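Local coordinates for protein type-2Ba cytolytic delta-endotoxin (Bacillus thuringiensis serovar israelensis, PDB 2RCI) that probably kills dipteran larvae by forming pores in the membranes of midgut epithelial cells, as a member of the Cyt1/Cyt2 endotoxin family, at residues Ile156-Thr161 / Tyr180-Lys185; Phe10-Tyr15 / Thr30-Ile35; Pro55-Thr60 / Leu187-Ala192; Leu91-Ala96 / Ile142-Thr147. All coordinates share one frame; numbering follows the deposited sequence.

How the interactions relate
Three of the four contacts belong to one mixed beta-sheet or reach it. Interaction 1, the more deeply packed of the two strand pairings, and interaction 3, nearer the surface, both use strand 177-192, first with strand 150-162 and then with strand 57-64. Interaction 2 has no cross-segment hydrogen bond and places the end of helix 21-31 against the residue leading into strand 11-15; its Phe-31 CZ reaches Val-189 CG1 of interaction 3 at 3.9 Å. Interaction 4 joins two surface loops by a carboxylate and waters. Tyr-15 ties 10-15 to both of those loops, through Gln-143 and Ser-95. Interactions 3 and 4 have centres about 17 Å from that of the chain, against about 10 Å for interaction 1.

Interaction 1 of 4, residues Ile156-Thr161 / Tyr180-Lys185; sequences IAFEIT and YEVKMK
Phe-158 and Met-184 lie side by side on the buried face of two antiparallel strands, with Met-184 CG 3.8 Å from Phe-158 CE1. The methionine sulfur approaches the ring obliquely, a Met-aromatic contact with SD 5.0 Å from the ring centroid. On the other flank Val-182 brings CG1 to 3.7 Å from Phe-158 CD1; chi1 of 176° turns this branch away from its own backbone N and leaves CG2 facing Ile-160 CG1. Ile-160 sets its CG2 at the edge of the Tyr-180 ring, in the ring plane, 3.8 Å from CD2. Helices 96-110 and 74-89 pack onto this face, through Phe-110 on Val-182 and Ile-84 on Met-184.

The other face, carrying Glu-159, Thr-161, Glu-181, Lys-183 and Lys-185 beside the buried Ala-157, is partly exposed and more polar. Glu-159 and Lys-183 run alongside each other in their inner parts, but the lysine's end leads away, and the salt bridge goes to Lys-185 instead, at a long 3.4 Å between OE2 and NZ. Asn-41 ND2 is the stronger partner of Glu-159 OE2. A water donates to Glu-181 O at 2.8 Å and bonds Thr-161 OG1. Between the faces, six backbone hydrogen bonds couple Ala-157 with Lys-185, Glu-159 with Lys-183 and Thr-161 with Glu-181, the regular antiparallel ladder of a central sheet flanked by helices, as in the Cyt alpha/beta fold.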
loop_
_atom_site.group_PDB
_atom_site.type_symbol
_atom_site.label_atom_id
_atom_site.label_comp_id
_atom_site.label_asym_id
_atom_site.label_seq_id
_atom_site.Cartn_x
_atom_site.Cartn_y
_atom_site.Cartn_z
ATOM N N ILE A 156 -2.865 -1.476 1.294
ATOM C CA ILE A 156 -1.968 -2.189 0.371
ATOM C C ILE A 156 -0.822 -2.796 1.159
ATOM O O ILE A 156 -0.161 -2.077 1.906
ATOM C CB ILE A 156 -1.352 -1.266 -0.681
ATOM C CG1 ILE A 156 -2.410 -0.508 -1.475
ATOM C CG2 ILE A 156 -0.401 -2.082 -1.616
ATOM C CD1 ILE A 156 -1.848 0.556 -2.379
ATOM N N ALA A 157 -0.573 -4.103 1.001
ATOM C CA ALA A 157 0.645 -4.721 1.561
ATOM C C ALA A 157 1.526 -5.333 0.475
ATOM O O ALA A 157 1.022 -6.014 -0.430
ATOM C CB ALA A 157 0.302 -5.782 2.607
ATOM N N PHE A 158 2.836 -5.099 0.554
ATOM C CA PHE A 158 3.744 -5.782 -0.357
ATOM C C PHE A 158 4.646 -6.753 0.413
ATOM O O PHE A 158 5.050 -6.464 1.530
ATOM C CB PHE A 158 4.662 -4.781 -1.066
ATOM C CG PHE A 158 3.930 -3.761 -1.885
ATOM C CD1 PHE A 158 3.455 -4.098 -3.141
ATOM C CD2 PHE A 158 3.716 -2.477 -1.388
ATOM C CE1 PHE A 158 2.794 -3.144 -3.944
ATOM C CE2 PHE A 158 3.063 -1.516 -2.171
ATOM C CZ PHE A 158 2.567 -1.867 -3.433
ATOM N N GLU A 159 4.937 -7.895 -0.197
ATOM C CA GLU A 159 5.998 -8.792 0.278
ATOM C C GLU A 159 7.073 -8.687 -0.781
ATOM O O GLU A 159 6.857 -9.092 -1.934
ATOM C CB GLU A 159 5.503 -10.246 0.333
ATOM C CG GLU A 159 4.178 -10.417 1.009
ATOM C CD GLU A 159 3.831 -11.897 1.273
ATOM O OE1 GLU A 159 4.668 -12.791 0.974
ATOM O OE2 GLU A 159 2.736 -12.137 1.801
ATOM N N ILE A 160 8.213 -8.122 -0.396
ATOM C CA ILE A 160 9.263 -7.784 -1.349
ATOM C C ILE A 160 10.525 -8.576 -1.032
ATOM O O ILE A 160 11.018 -8.552 0.103
ATOM C CB ILE A 160 9.568 -6.274 -1.364
ATOM C CG1 ILE A 160 8.303 -5.480 -1.744
ATOM C CG2 ILE A 160 10.721 -5.979 -2.358
ATOM C CD1 ILE A 160 8.304 -4.023 -1.276
ATOM N N THR A 161 11.016 -9.269 -2.048
ATOM C CA THR A 161 12.304 -9.976 -1.988
ATOM C C THR A 161 13.169 -9.431 -3.120
ATOM O O THR A 161 12.736 -9.360 -4.257
ATOM C CB THR A 161 12.114 -11.474 -2.169
ATOM O OG1 THR A 161 11.281 -11.977 -1.103
ATOM C CG2 THR A 161 13.496 -12.178 -2.145
ATOM N N TYR A 180 13.693 -8.348 -8.557
ATOM C CA TYR A 180 12.588 -8.190 -7.605
ATOM C C TYR A 180 11.558 -9.267 -7.729
ATOM O O TYR A 180 11.125 -9.629 -8.847
ATOM C CB TYR A 180 11.863 -6.840 -7.771
ATOM C CG TYR A 180 12.561 -5.690 -7.092
ATOM C CD1 TYR A 180 13.476 -4.874 -7.792
ATOM C CD2 TYR A 180 12.324 -5.410 -5.753
ATOM C CE1 TYR A 180 14.131 -3.815 -7.139
ATOM C CE2 TYR A 180 12.946 -4.359 -5.108
ATOM C CZ TYR A 180 13.854 -3.566 -5.809
ATOM O OH TYR A 180 14.444 -2.529 -5.142
ATOM N N GLU A 181 11.129 -9.727 -6.557
ATOM C CA GLU A 181 9.944 -10.532 -6.430
ATOM C C GLU A 181 8.975 -9.780 -5.504
ATOM O O GLU A 181 9.263 -9.584 -4.331
ATOM C CB GLU A 181 10.304 -11.883 -5.845
ATOM C CG GLU A 181 9.156 -12.844 -5.949
ATOM C CD GLU A 181 9.448 -14.177 -5.298
ATOM O OE1 GLU A 181 10.657 -14.549 -5.166
ATOM O OE2 GLU A 181 8.452 -14.825 -4.910
ATOM N N VAL A 182 7.847 -9.340 -6.040
ATOM C CA VAL A 182 6.907 -8.522 -5.283
ATOM C C VAL A 182 5.509 -9.144 -5.313
ATOM O O VAL A 182 4.943 -9.349 -6.411
ATOM C CB VAL A 182 6.839 -7.076 -5.883
ATOM C CG1 VAL A 182 5.760 -6.236 -5.139
ATOM C CG2 VAL A 182 8.204 -6.422 -5.810
ATOM N N LYS A 183 4.989 -9.480 -4.131
ATOM C CA LYS A 183 3.618 -9.985 -3.969
ATOM C C LYS A 183 2.795 -8.831 -3.403
ATOM O O LYS A 183 3.236 -8.126 -2.514
ATOM C CB LYS A 183 3.524 -11.187 -3.008
ATOM C CG LYS A 183 2.151 -11.840 -3.128
ATOM C CD LYS A 183 1.897 -13.072 -2.247
ATOM C CE LYS A 183 0.509 -13.628 -2.619
ATOM N NZ LYS A 183 0.287 -15.054 -2.254
ATOM N N MET A 184 1.619 -8.625 -3.975
ATOM C CA MET A 184 0.757 -7.534 -3.583
ATOM C C MET A 184 -0.566 -8.076 -3.091
ATOM O O MET A 184 -1.174 -8.917 -3.746
ATOM C CB MET A 184 0.497 -6.673 -4.809
ATOM C CG MET A 184 -0.214 -5.383 -4.535
ATOM S SD MET A 184 -0.106 -4.430 -6.050
ATOM C CE MET A 184 -1.094 -3.004 -5.609
ATOM N N LYS A 185 -1.031 -7.546 -1.966
ATOM C CA LYS A 185 -2.356 -7.827 -1.440
ATOM C C LYS A 185 -3.010 -6.478 -1.186
ATOM O O LYS A 185 -2.485 -5.649 -0.440
ATOM C CB LYS A 185 -2.267 -8.600 -0.127
ATOM C CG LYS A 185 -1.704 -10.008 -0.259
ATOM C CD LYS A 185 -1.348 -10.579 1.107
ATOM C CE LYS A 185 -1.073 -12.071 1.011
ATOM N NZ LYS A 185 -0.634 -12.551 2.349
HETATM O O HOH W 1 8.431 -11.619 -2.609
#

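Interaction 2 of 4, residues Phe10-Tyr15 / Thr30-Ile35; sequences FNEIFY and TFQGAI
Phe-10 meets Phe-31, Gln-32 and Ile-35 at the join between the turn around the C-terminal end of helix 21-31 and the lead-in to strand 11-15 of the sheet, within the alpha/beta fold. The aromatic ring carries most of it, and the side chain runs past Gln-32 and Ile-35 in the reverse direction to theirs. The backbone carbonyl of Phe-31 comes to the ring edge, its O 3.6 Å from Phe-10 CE2. That same oxygen accepts from Ala-34 N at 3.0 Å, in the turn around the helix end.

Gln-32 is folded rather than extended: chi2 of -61° bends the chain and brings its amide to the same ring, with CD at the edge and in the ring plane. The amide and ring planes are 70° apart, and NE2 lies 3.7 Å from Phe-10 CD2. Asn-9, just ahead of Phe-10, donates its backbone N to Gln-32 OE1, which probably sets which end of the amide faces that way.

Glu-12 extends beyond CG and crosses Gln-32 at about a right angle, its carboxylate turned 47° from the amide. Phe-42 and Leu-139 also pack on Phe-10, while Ile-50 of helix 44-53 touches Phe-31. Ile-35 approaches the aromatic ring obliquely, and its methyl CD1 rests 3.8 Å from Phe-10 CZ.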
loop_
_atom_site.group_PDB
_atom_site.type_symbol
_atom_site.label_atom_id
_atom_site.label_comp_id
_atom_site.label_asym_id
_atom_site.label_seq_id
_atom_site.Cartn_x
_atom_site.Cartn_y
_atom_site.Cartn_z
ATOM N N PHE A 10 0.633 0.537 9.247
ATOM C CA PHE A 10 0.520 1.010 7.864
ATOM C C PHE A 10 1.196 2.374 7.762
ATOM O O PHE A 10 1.176 3.138 8.725
ATOM C CB PHE A 10 -0.953 1.226 7.442
ATOM C CG PHE A 10 -1.777 -0.032 7.370
ATOM C CD1 PHE A 10 -1.858 -0.776 6.182
ATOM C CD2 PHE A 10 -2.510 -0.446 8.471
ATOM C CE1 PHE A 10 -2.627 -1.935 6.108
ATOM C CE2 PHE A 10 -3.290 -1.616 8.414
ATOM C CZ PHE A 10 -3.354 -2.356 7.231
ATOM N N ASN A 11 1.771 2.677 6.596
ATOM C CA ASN A 11 2.133 4.054 6.263
ATOM C C ASN A 11 0.828 4.708 5.796
ATOM O O ASN A 11 0.316 4.399 4.726
ATOM C CB ASN A 11 3.199 4.121 5.159
ATOM C CG ASN A 11 3.885 5.496 5.082
ATOM O OD1 ASN A 11 3.381 6.454 5.638
ATOM N ND2 ASN A 11 5.088 5.561 4.475
ATOM N N GLU A 12 0.279 5.580 6.630
ATOM C CA GLU A 12 -1.060 6.111 6.364
ATOM C C GLU A 12 -0.988 7.374 5.529
ATOM O O GLU A 12 -0.230 8.306 5.835
ATOM C CB GLU A 12 -1.786 6.380 7.670
ATOM C CG GLU A 12 -2.041 5.112 8.538
ATOM C CD GLU A 12 -2.542 5.472 9.930
ATOM O OE1 GLU A 12 -2.878 6.649 10.141
ATOM O OE2 GLU A 12 -2.635 4.578 10.796
ATOM N N ILE A 13 -1.797 7.421 4.475
ATOM C CA ILE A 13 -1.807 8.574 3.581
ATOM C C ILE A 13 -3.266 9.017 3.406
ATOM O O ILE A 13 -4.090 8.306 2.803
ATOM C CB ILE A 13 -1.125 8.243 2.236
ATOM C CG1 ILE A 13 0.356 7.930 2.463
ATOM C CG2 ILE A 13 -1.264 9.392 1.213
ATOM C CD1 ILE A 13 0.815 6.831 1.615
ATOM N N PHE A 14 -3.573 10.184 3.961
ATOM C CA PHE A 14 -4.929 10.685 3.986
ATOM C C PHE A 14 -5.015 11.668 2.831
ATOM O O PHE A 14 -4.191 12.598 2.725
ATOM C CB PHE A 14 -5.244 11.383 5.330
ATOM C CG PHE A 14 -5.292 10.459 6.543
ATOM C CD1 PHE A 14 -6.495 10.157 7.150
ATOM C CD2 PHE A 14 -4.114 9.982 7.128
ATOM C CE1 PHE A 14 -6.555 9.328 8.295
ATOM C CE2 PHE A 14 -4.150 9.141 8.260
ATOM C CZ PHE A 14 -5.376 8.820 8.837
ATOM N N TYR A 15 -5.931 11.411 1.913
ATOM C CA TYR A 15 -6.276 12.391 0.906
ATOM C C TYR A 15 -7.783 12.631 1.042
ATOM O O TYR A 15 -8.587 12.122 0.268
ATOM C CB TYR A 15 -5.869 11.902 -0.485
ATOM C CG TYR A 15 -5.853 12.996 -1.521
ATOM C CD1 TYR A 15 -4.685 13.718 -1.777
ATOM C CD2 TYR A 15 -6.999 13.291 -2.279
ATOM C CE1 TYR A 15 -4.665 14.733 -2.743
ATOM C CE2 TYR A 15 -6.982 14.313 -3.238
ATOM C CZ TYR A 15 -5.830 15.030 -3.464
ATOM O OH TYR A 15 -5.803 16.055 -4.429
ATOM N N THR A 30 -9.926 0.343 11.814
ATOM C CA THR A 30 -10.636 -0.923 11.605
ATOM C C THR A 30 -9.742 -1.932 10.871
ATOM O O THR A 30 -9.704 -3.112 11.224
ATOM C CB THR A 30 -11.964 -0.688 10.861
ATOM O OG1 THR A 30 -12.799 0.154 11.661
ATOM C CG2 THR A 30 -12.707 -1.996 10.624
ATOM N N PHE A 31 -8.996 -1.448 9.880
ATOM C CA PHE A 31 -8.072 -2.306 9.139
ATOM C C PHE A 31 -6.789 -2.738 9.831
ATOM O O PHE A 31 -6.118 -3.647 9.345
ATOM C CB PHE A 31 -7.818 -1.774 7.729
ATOM C CG PHE A 31 -8.967 -1.993 6.830
ATOM C CD1 PHE A 31 -9.897 -0.982 6.613
ATOM C CD2 PHE A 31 -9.179 -3.255 6.259
ATOM C CE1 PHE A 31 -11.014 -1.222 5.809
ATOM C CE2 PHE A 31 -10.269 -3.500 5.468
ATOM C CZ PHE A 31 -11.191 -2.486 5.224
ATOM N N GLN A 32 -6.453 -2.126 10.966
ATOM C CA GLN A 32 -5.392 -2.673 11.837
ATOM C C GLN A 32 -5.645 -4.154 12.161
ATOM O O GLN A 32 -4.699 -4.942 12.305
ATOM C CB GLN A 32 -5.250 -1.865 13.129
ATOM C CG GLN A 32 -4.949 -0.368 12.929
ATOM C CD GLN A 32 -3.634 -0.088 12.202
ATOM O OE1 GLN A 32 -2.718 -0.932 12.172
ATOM N NE2 GLN A 32 -3.531 1.113 11.616
ATOM N N GLY A 33 -6.925 -4.521 12.231
ATOM C CA GLY A 33 -7.354 -5.900 12.502
ATOM C C GLY A 33 -6.906 -6.939 11.478
ATOM O O GLY A 33 -6.927 -8.146 11.762
ATOM N N ALA A 34 -6.498 -6.492 10.287
ATOM C CA ALA A 34 -5.978 -7.426 9.265
ATOM C C ALA A 34 -4.471 -7.745 9.376
ATOM O O ALA A 34 -3.932 -8.524 8.574
ATOM C CB ALA A 34 -6.300 -6.920 7.879
ATOM N N ILE A 35 -3.794 -7.139 10.342
ATOM C CA ILE A 35 -2.347 -7.364 10.560
ATOM C C ILE A 35 -2.117 -8.593 11.458
ATOM O O ILE A 35 -2.670 -8.661 12.561
ATOM C CB ILE A 35 -1.674 -6.103 11.165
ATOM C CG1 ILE A 35 -1.763 -4.899 10.202
ATOM C CG2 ILE A 35 -0.214 -6.367 11.588
ATOM C CD1 ILE A 35 -1.300 -5.209 8.800
#

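Interaction 3 of 4, residues Pro55-Thr60 / Leu187-Ala192; sequences PNAGVT and LTVVQA
Gln-191 reaches across to Pro-55, its NE2 donating to Pro-55 O at 2.9 Å. The bond uses a lone pair of that oxygen, in the carbonyl plane, and the acceptor lies close to the plane of the glutamine amide. A fully extended chain, with chi1 -179° and chi2 177°, carries the amide this far, while NE2 also lies against the proline ring, 3.7 Å from Pro-55 CD.

Beside this side-chain bond runs the backbone ladder. Gly-58 and Val-190 exchange two hydrogen bonds, Ala-192 N donates to Asn-56 O, and Thr-60 N donates to Thr-188 O at 2.8 Å. Between these rungs, Ala-57 and Val-189 share a face of the sheet, with Ala-57 CB 4.0 Å from Val-189 CG2. Val-190, on the other face, is met at about a right angle by Thr-60, whose CG2 lies 3.9 Å from Val-190 CG2. Chi1 of 56° sets Thr-60 OG1 between its backbone N and carbonyl carbon, and there it comes within 3.2 Å of Thr-188 CB.

A second shell holds these groups in place. Gln-191 OE1 accepts from both Gln-23 NE2 and Arg-26 NH2 of helix 21-31, so both ends of the amide are engaged and its orientation is set. The hydroxyls of Thr-60 and Thr-188 bond the carbonyls of Leu-89 and Val-88 respectively, tying the strands to the end of helix 74-89. Val-189 packs against Leu-54. The two strands form an antiparallel pair in the mixed sheet of the Cyt fold, held between helices on its two sides.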
loop_
_atom_site.group_PDB
_atom_site.type_symbol
_atom_site.label_atom_id
_atom_site.label_comp_id
_atom_site.label_asym_id
_atom_site.label_seq_id
_atom_site.Cartn_x
_atom_site.Cartn_y
_atom_site.Cartn_z
ATOM N N PRO A 55 -20.707 -1.255 7.523
ATOM C CA PRO A 55 -22.017 -0.794 7.058
ATOM C C PRO A 55 -21.924 0.098 5.822
ATOM O O PRO A 55 -20.912 0.805 5.637
ATOM C CB PRO A 55 -22.545 0.024 8.248
ATOM C CG PRO A 55 -21.340 0.497 8.961
ATOM C CD PRO A 55 -20.307 -0.605 8.789
ATOM N N ASN A 56 -22.964 0.076 4.987
ATOM C CA ASN A 56 -23.049 1.002 3.849
ATOM C C ASN A 56 -21.777 0.977 2.982
ATOM O O ASN A 56 -21.288 2.021 2.568
ATOM C CB ASN A 56 -23.280 2.429 4.364
ATOM C CG ASN A 56 -24.486 2.529 5.297
ATOM O OD1 ASN A 56 -24.348 2.843 6.478
ATOM N ND2 ASN A 56 -25.667 2.243 4.763
ATOM N N ALA A 57 -21.235 -0.214 2.754
ATOM C CA ALA A 57 -19.923 -0.330 2.142
ATOM C C ALA A 57 -19.908 -1.374 1.033
ATOM O O ALA A 57 -20.743 -2.287 1.024
ATOM C CB ALA A 57 -18.866 -0.633 3.211
ATOM N N GLY A 58 -18.966 -1.240 0.103
ATOM C CA GLY A 58 -18.764 -2.266 -0.919
ATOM C C GLY A 58 -17.314 -2.307 -1.363
ATOM O O GLY A 58 -16.607 -1.291 -1.304
ATOM N N VAL A 59 -16.896 -3.462 -1.874
ATOM C CA VAL A 59 -15.526 -3.627 -2.341
ATOM C C VAL A 59 -15.504 -3.380 -3.846
ATOM O O VAL A 59 -16.242 -4.023 -4.600
ATOM C CB VAL A 59 -14.948 -5.021 -1.970
ATOM C CG1 VAL A 59 -13.546 -5.245 -2.570
ATOM C CG2 VAL A 59 -14.938 -5.209 -0.444
ATOM N N THR A 60 -14.657 -2.452 -4.274
ATOM C CA THR A 60 -14.555 -2.064 -5.689
ATOM C C THR A 60 -13.342 -2.646 -6.442
ATOM O O THR A 60 -13.168 -2.418 -7.663
ATOM C CB THR A 60 -14.507 -0.553 -5.813
ATOM O OG1 THR A 60 -13.410 -0.044 -5.034
ATOM C CG2 THR A 60 -15.834 0.050 -5.272
ATOM N N LEU A 187 -7.089 -4.213 -1.315
ATOM C CA LEU A 187 -8.502 -4.111 -1.645
ATOM C C LEU A 187 -8.917 -2.648 -1.571
ATOM O O LEU A 187 -8.314 -1.873 -0.815
ATOM C CB LEU A 187 -9.354 -4.965 -0.689
ATOM C CG LEU A 187 -9.580 -4.535 0.787
ATOM C CD1 LEU A 187 -10.472 -3.313 0.940
ATOM C CD2 LEU A 187 -10.245 -5.684 1.551
ATOM N N THR A 188 -9.936 -2.269 -2.338
ATOM C CA THR A 188 -10.530 -0.949 -2.174
ATOM C C THR A 188 -11.939 -1.161 -1.673
ATOM O O THR A 188 -12.709 -1.911 -2.293
ATOM C CB THR A 188 -10.594 -0.170 -3.498
ATOM O OG1 THR A 188 -9.287 -0.123 -4.091
ATOM C CG2 THR A 188 -11.068 1.224 -3.241
ATOM N N VAL A 189 -12.260 -0.519 -0.550
ATOM C CA VAL A 189 -13.625 -0.514 -0.032
ATOM C C VAL A 189 -14.158 0.925 -0.010
ATOM O O VAL A 189 -13.466 1.860 0.440
ATOM C CB VAL A 189 -13.709 -1.207 1.373
ATOM C CG1 VAL A 189 -12.867 -0.455 2.395
ATOM C CG2 VAL A 189 -15.190 -1.274 1.868
ATOM N N VAL A 190 -15.365 1.116 -0.534
ATOM C CA VAL A 190 -16.003 2.418 -0.441
ATOM C C VAL A 190 -17.124 2.339 0.600
ATOM O O VAL A 190 -17.840 1.329 0.677
ATOM C CB VAL A 190 -16.520 2.924 -1.805
ATOM C CG1 VAL A 190 -15.352 3.079 -2.788
ATOM C CG2 VAL A 190 -17.606 1.969 -2.402
ATOM N N GLN A 191 -17.231 3.375 1.425
ATOM C CA GLN A 191 -18.309 3.482 2.405
ATOM C C GLN A 191 -18.982 4.839 2.222
ATOM O O GLN A 191 -18.288 5.859 1.963
ATOM C CB GLN A 191 -17.776 3.358 3.842
ATOM C CG GLN A 191 -18.863 3.441 4.954
ATOM C CD GLN A 191 -18.269 3.227 6.342
ATOM O OE1 GLN A 191 -17.480 4.043 6.825
ATOM N NE2 GLN A 191 -18.653 2.129 6.995
ATOM N N ALA A 192 -20.316 4.853 2.306
ATOM C CA ALA A 192 -21.054 6.124 2.303
ATOM C C ALA A 192 -20.436 7.080 3.330
ATOM O O ALA A 192 -20.067 6.685 4.437
ATOM C CB ALA A 192 -22.564 5.917 2.593
#

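Interaction 4 of 4, residues Leu91-Ala96 / Ile142-Thr147; sequences LVINSA and IQNEDT
The backbones of two irregular loops come nearest at Ile-93 and Asp-146, their CA atoms 5.5 Å apart. Asn-94 donates its backbone N to Asp-146 OD2 at 2.8 Å, nearly straight at 167°. The hydrogen arrives on the anti side of the carboxylate, 25° out of its plane. Asp-146 also leans its CB on Val-92 O, 3.3 Å away. Ile-93 brings CD1 against both Asp-146 CB and Thr-147 CG2, 4.0 Å from the latter, and sets its CG2 near Asn-144 ND2.

One water donates to Asp-146 OD2 at 2.7 Å and to Glu-145 OE2, accepts from Asn-144 ND2, and is weakly bonded by Ser-95 N. A second donates to both Val-92 O and Asp-146 O. OD2 thus accepts from Asn-94 N and from a water, which would probably stabilise its negative charge.

Within 142-147, Asn-144 curls back at chi1 of 83° so that OD1 accepts from Asp-146 N at 2.9 Å, the N-H lying above the carbonyl plane. In the opposing loop Ser-95 OG caps Phe-98 N and also bonds Tyr-15 OH. The contact therefore pairs an Asx turn, in the connection between strands 132-142 and 150-162, with the N-cap of helix 96-110.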
loop_
_atom_site.group_PDB
_atom_site.type_symbol
_atom_site.label_atom_id
_atom_site.label_comp_id
_atom_site.label_asym_id
_atom_site.label_seq_id
_atom_site.Cartn_x
_atom_site.Cartn_y
_atom_site.Cartn_z
ATOM N N LEU A 91 -12.354 3.039 -9.162
ATOM C CA LEU A 91 -12.911 4.384 -9.192
ATOM C C LEU A 91 -11.906 5.141 -10.034
ATOM O O LEU A 91 -10.718 4.859 -9.952
ATOM C CB LEU A 91 -12.904 5.028 -7.797
ATOM C CG LEU A 91 -13.695 4.340 -6.695
ATOM C CD1 LEU A 91 -13.200 4.842 -5.347
ATOM C CD2 LEU A 91 -15.141 4.648 -6.892
ATOM N N VAL A 92 -12.374 6.106 -10.811
ATOM C CA VAL A 92 -11.476 6.999 -11.569
ATOM C C VAL A 92 -11.265 8.308 -10.802
ATOM O O VAL A 92 -12.207 9.109 -10.636
ATOM C CB VAL A 92 -12.038 7.289 -12.960
ATOM C CG1 VAL A 92 -11.249 8.404 -13.684
ATOM C CG2 VAL A 92 -12.073 6.001 -13.790
ATOM N N ILE A 93 -10.040 8.513 -10.316
ATOM C CA ILE A 93 -9.691 9.753 -9.630
ATOM C C ILE A 93 -8.826 10.579 -10.592
ATOM O O ILE A 93 -7.710 10.177 -10.948
ATOM C CB ILE A 93 -8.911 9.542 -8.300
ATOM C CG1 ILE A 93 -9.547 8.459 -7.393
ATOM C CG2 ILE A 93 -8.700 10.905 -7.558
ATOM C CD1 ILE A 93 -11.030 8.632 -7.096
ATOM N N ASN A 94 -9.365 11.710 -11.013
ATOM C CA ASN A 94 -8.736 12.582 -12.010
ATOM C C ASN A 94 -7.574 13.429 -11.451
ATOM O O ASN A 94 -6.675 13.816 -12.210
ATOM C CB ASN A 94 -9.811 13.457 -12.709
ATOM C CG ASN A 94 -10.749 12.638 -13.604
ATOM O OD1 ASN A 94 -11.965 12.544 -13.361
ATOM N ND2 ASN A 94 -10.181 11.998 -14.600
ATOM N N SER A 95 -7.577 13.679 -10.134
ATOM C CA SER A 95 -6.616 14.565 -9.465
ATOM C C SER A 95 -5.147 14.147 -9.619
ATOM O O SER A 95 -4.739 13.071 -9.207
ATOM C CB SER A 95 -6.938 14.726 -7.980
ATOM O OG SER A 95 -5.863 15.381 -7.298
ATOM N N ALA A 96 -4.380 15.021 -10.261
ATOM C CA ALA A 96 -2.921 14.860 -10.370
ATOM C C ALA A 96 -2.261 14.795 -8.995
ATOM O O ALA A 96 -1.314 14.039 -8.781
ATOM C CB ALA A 96 -2.316 16.034 -11.218
ATOM N N ILE A 142 -9.351 8.122 0.914
ATOM C CA ILE A 142 -9.493 8.956 -0.249
ATOM C C ILE A 142 -10.909 9.493 -0.314
ATOM O O ILE A 142 -11.876 8.732 -0.277
ATOM C CB ILE A 142 -9.203 8.148 -1.545
ATOM C CG1 ILE A 142 -7.895 7.361 -1.388
ATOM C CG2 ILE A 142 -9.186 9.100 -2.779
ATOM C CD1 ILE A 142 -7.799 6.123 -2.326
ATOM N N GLN A 143 -11.007 10.814 -0.432
ATOM C CA GLN A 143 -12.297 11.474 -0.541
ATOM C C GLN A 143 -12.081 12.789 -1.276
ATOM O O GLN A 143 -11.308 13.629 -0.851
ATOM C CB GLN A 143 -12.963 11.667 0.835
ATOM C CG GLN A 143 -14.297 12.433 0.765
ATOM C CD GLN A 143 -14.070 13.928 0.841
ATOM O OE1 GLN A 143 -13.233 14.378 1.626
ATOM N NE2 GLN A 143 -14.790 14.707 0.025
ATOM N N ASN A 144 -12.767 12.936 -2.398
ATOM C CA ASN A 144 -12.743 14.186 -3.161
ATOM C C ASN A 144 -13.907 14.179 -4.157
ATOM O O ASN A 144 -14.804 13.353 -4.051
ATOM C CB ASN A 144 -11.354 14.429 -3.804
ATOM C CG ASN A 144 -11.143 13.687 -5.128
ATOM O OD1 ASN A 144 -11.898 12.761 -5.486
ATOM N ND2 ASN A 144 -10.088 14.091 -5.855
ATOM N N GLU A 145 -13.892 15.089 -5.128
ATOM C CA GLU A 145 -15.012 15.182 -6.076
ATOM C C GLU A 145 -15.314 13.868 -6.820
ATOM O O GLU A 145 -16.478 13.574 -7.122
ATOM C CB GLU A 145 -14.800 16.332 -7.062
ATOM C CG GLU A 145 -13.568 16.182 -7.951
ATOM C CD GLU A 145 -12.268 16.746 -7.381
ATOM O OE1 GLU A 145 -12.183 17.093 -6.162
ATOM O OE2 GLU A 145 -11.324 16.840 -8.204
ATOM N N ASP A 146 -14.278 13.080 -7.091
ATOM C CA ASP A 146 -14.404 11.840 -7.841
ATOM C C ASP A 146 -14.788 10.639 -6.982
ATOM O O ASP A 146 -14.976 9.546 -7.506
ATOM C CB ASP A 146 -13.164 11.533 -8.678
ATOM C CG ASP A 146 -13.019 12.477 -9.857
ATOM O OD1 ASP A 146 -14.057 12.950 -10.388
ATOM O OD2 ASP A 146 -11.875 12.745 -10.262
ATOM N N THR A 147 -14.942 10.854 -5.681
ATOM C CA THR A 147 -15.518 9.773 -4.835
ATOM C C THR A 147 -16.979 10.055 -4.477
ATOM O O THR A 147 -17.611 9.261 -3.765
ATOM C CB THR A 147 -14.727 9.519 -3.532
ATOM O OG1 THR A 147 -14.849 10.656 -2.644
ATOM C CG2 THR A 147 -13.260 9.219 -3.831
HETATM O O HOH W 2 -14.732 7.542 -9.507
HETATM O O HOH W 3 -10.180 14.082 -8.722
#